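PDB 4Q7F: 5' nucleotidase family protein from Staphylococcus aureus subsp. aureus, which belongs to the 5'-nucleotidase family and joins a metal-binding calcineurin-like phosphoesterase domain to a C-terminal 5'-nucleotidase domain. Local coordinates for residues D27-I32 against N70-Q75. Residues are numbered along the deposited sequence; the frame is centred on the assembly and turned at random.
With MN (manganese (II) ion), chain C; MG (magnesium ion), chain B.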
loop_
_atom_site.group_PDB
_atom_site.type_symbol
_atom_site.label_atom_id
_atom_site.label_comp_id
_atom_site.label_asym_id
_atom_site.label_seq_id
_atom_site.Cartn_x
_atom_site.Cartn_y
_atom_site.Cartn_z
ATOM N N ASP A 27 6.824 4.529 -3.564
ATOM C CA ASP A 27 6.397 3.654 -2.488
ATOM C C ASP A 27 7.526 3.330 -1.503
ATOM O O ASP A 27 7.769 2.181 -1.152
ATOM C CB ASP A 27 5.753 2.391 -3.086
ATOM C CG ASP A 27 4.576 2.711 -4.025
ATOM O OD1 ASP A 27 4.783 3.069 -5.213
ATOM O OD2 ASP A 27 3.411 2.507 -3.612
ATOM N N VAL A 28 8.250 4.376 -1.096
ATOM C CA VAL A 28 9.314 4.243 -0.130
ATOM C C VAL A 28 8.737 3.780 1.206
ATOM O O VAL A 28 9.370 2.988 1.947
ATOM C CB VAL A 28 10.084 5.545 0.007
ATOM C CG1 VAL A 28 11.164 5.395 1.072
ATOM C CG2 VAL A 28 10.680 5.865 -1.354
ATOM N N HIS A 29 7.528 4.274 1.480
ATOM C CA HIS A 29 6.720 3.864 2.618
ATOM C C HIS A 29 7.345 4.058 3.981
ATOM O O HIS A 29 7.105 3.275 4.898
ATOM C CB HIS A 29 6.252 2.410 2.441
ATOM C CG HIS A 29 5.029 2.267 1.590
ATOM N ND1 HIS A 29 3.804 2.749 1.985
ATOM C CD2 HIS A 29 4.822 1.642 0.407
ATOM C CE1 HIS A 29 2.894 2.446 1.074
ATOM N NE2 HIS A 29 3.487 1.778 0.104
ATOM N N GLY A 30 8.189 5.084 4.097
ATOM C CA GLY A 30 8.814 5.401 5.378
ATOM C C GLY A 30 9.943 4.467 5.739
ATOM O O GLY A 30 10.335 4.408 6.917
ATOM N N TYR A 31 10.437 3.702 4.750
ATOM C CA TYR A 31 11.619 2.867 4.928
ATOM C C TYR A 31 12.825 3.729 4.527
ATOM O O TYR A 31 13.225 3.784 3.368
ATOM C CB TYR A 31 11.545 1.597 4.111
ATOM C CG TYR A 31 10.533 0.639 4.686
ATOM C CD1 TYR A 31 9.201 0.722 4.344
ATOM C CD2 TYR A 31 10.908 -0.296 5.637
ATOM C CE1 TYR A 31 8.257 -0.141 4.897
ATOM C CE2 TYR A 31 9.974 -1.160 6.203
ATOM C CZ TYR A 31 8.652 -1.064 5.828
ATOM O OH TYR A 31 7.721 -1.899 6.385
ATOM N N ILE A 32 13.364 4.415 5.517
ATOM C CA ILE A 32 14.475 5.338 5.355
ATOM C C ILE A 32 15.792 4.616 5.660
ATOM O O ILE A 32 16.750 4.689 4.892
ATOM C CB ILE A 32 14.320 6.506 6.347
ATOM C CG1 ILE A 32 12.983 7.226 6.138
ATOM C CG2 ILE A 32 15.511 7.470 6.236
ATOM C CD1 ILE A 32 12.776 7.801 4.767
ATOM N N ASN A 70 7.460 9.375 -6.045
ATOM C CA ASN A 70 6.161 9.149 -6.689
ATOM C C ASN A 70 5.048 8.619 -5.792
ATOM O O ASN A 70 4.143 7.866 -6.260
ATOM C CB ASN A 70 6.328 8.245 -7.930
ATOM C CG ASN A 70 5.075 8.225 -8.814
ATOM O OD1 ASN A 70 4.452 9.274 -9.063
ATOM N ND2 ASN A 70 4.693 7.040 -9.284
ATOM N N GLY A 71 5.071 8.999 -4.511
ATOM C CA GLY A 71 3.967 8.635 -3.612
ATOM C C GLY A 71 4.153 7.480 -2.650
ATOM O O GLY A 71 5.028 6.637 -2.813
ATOM N N ASP A 72 3.283 7.448 -1.647
ATOM C CA ASP A 72 3.316 6.428 -0.593
ATOM C C ASP A 72 4.599 6.568 0.178
ATOM O O ASP A 72 5.375 5.610 0.325
ATOM C CB ASP A 72 3.109 5.001 -1.128
ATOM C CG ASP A 72 1.629 4.649 -1.303
ATOM O OD1 ASP A 72 0.767 5.542 -1.103
ATOM O OD2 ASP A 72 1.332 3.483 -1.650
ATOM N N PHE A 73 4.802 7.772 0.692
ATOM C CA PHE A 73 5.990 8.096 1.457
ATOM C C PHE A 73 5.716 8.415 2.922
ATOM O O PHE A 73 6.633 8.445 3.735
ATOM C CB PHE A 73 6.712 9.314 0.848
ATOM C CG PHE A 73 5.943 10.614 0.939
ATOM C CD1 PHE A 73 6.080 11.444 2.043
ATOM C CD2 PHE A 73 5.097 11.007 -0.077
ATOM C CE1 PHE A 73 5.386 12.619 2.125
ATOM C CE2 PHE A 73 4.418 12.198 -0.012
ATOM C CZ PHE A 73 4.552 13.005 1.098
ATOM N N LEU A 74 4.469 8.622 3.277
ATOM C CA LEU A 74 4.142 9.080 4.633
ATOM C C LEU A 74 3.691 7.988 5.580
ATOM O O LEU A 74 3.633 8.193 6.785
ATOM C CB LEU A 74 3.091 10.185 4.493
ATOM C CG LEU A 74 2.734 11.074 5.665
ATOM C CD1 LEU A 74 3.954 11.813 6.188
ATOM C CD2 LEU A 74 1.667 12.050 5.173
ATOM N N GLN A 75 3.392 6.816 5.040
ATOM C CA GLN A 75 2.931 5.679 5.836
ATOM C C GLN A 75 3.582 4.400 5.332
ATOM O O GLN A 75 3.946 4.296 4.160
ATOM C CB GLN A 75 1.404 5.556 5.705
ATOM C CG GLN A 75 0.737 4.432 6.515
ATOM C CD GLN A 75 0.874 3.046 5.891
ATOM O OE1 GLN A 75 1.103 2.901 4.685
ATOM N NE2 GLN A 75 0.718 2.012 6.716
HETATM MN MN MN C . 2.410 1.610 -1.876
HETATM MG MG MG B . -0.285 3.102 -3.218
HETATM O O HOH W 1 7.702 7.105 -1.708
HETATM O O HOH W 2 9.141 7.482 2.821
HETATM O O HOH W 3 0.446 0.945 -2.784
HETATM O O HOH W 4 1.038 0.216 -0.417
#
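The imidazole of His29 has CB of Asp72 over one face, 3.7 Å from the ring centroid and displaced toward the rim on the CE1 and NE2 side, a CH-pi contact. At its edge, close to the ring plane, lies the backbone carbonyl of Gln75. ND1 of His29 donates to O of Gln75 over 2.7 Å, with an N-H...O angle of 158°. Together with the metal bond at NE2, it fixes the rotation of the ring. NE2 of His29 is turned to the manganese and binds it at 2.3 Å. The side chains of Asp27 and Asp72 lie side by side and point the same way, but their carboxylate planes are 87° apart. In both residues CG sits anti to the carbonyl carbon, which helps bring both carboxylates to the manganese. OD2 of Asp27 binds manganese at 2.2 Å. OD2 of Asp72 bridges the two ions, 2.2 Å from manganese and 2.3 Å from magnesium. The cations probably offset the repulsion between these oxygens. Outside the two segments Asp27 has His247 as its polar partner, and Asp72 has His110. This is the two-metal centre of the calcineurin-like phosphoesterase fold, built on loops that follow the parallel neighbouring strands 19-25 and 65-69. Asp27 and His29 form the Asp-X-His motif of the family. His249 adds to the manganese site; Asn109, His207 and His247 complete the protein ligands of magnesium. Water 3 bridges both metals, and water 4 binds manganese. The backbones are also joined directly: N of Asp27 donates to O of Gly71, and N of His29 donates to O of Asp72 at 2.8 Å. Water 1 links N of Val28 to O of Gly71. Water 2 accepts from N of Gly30 and donates to O of Phe73.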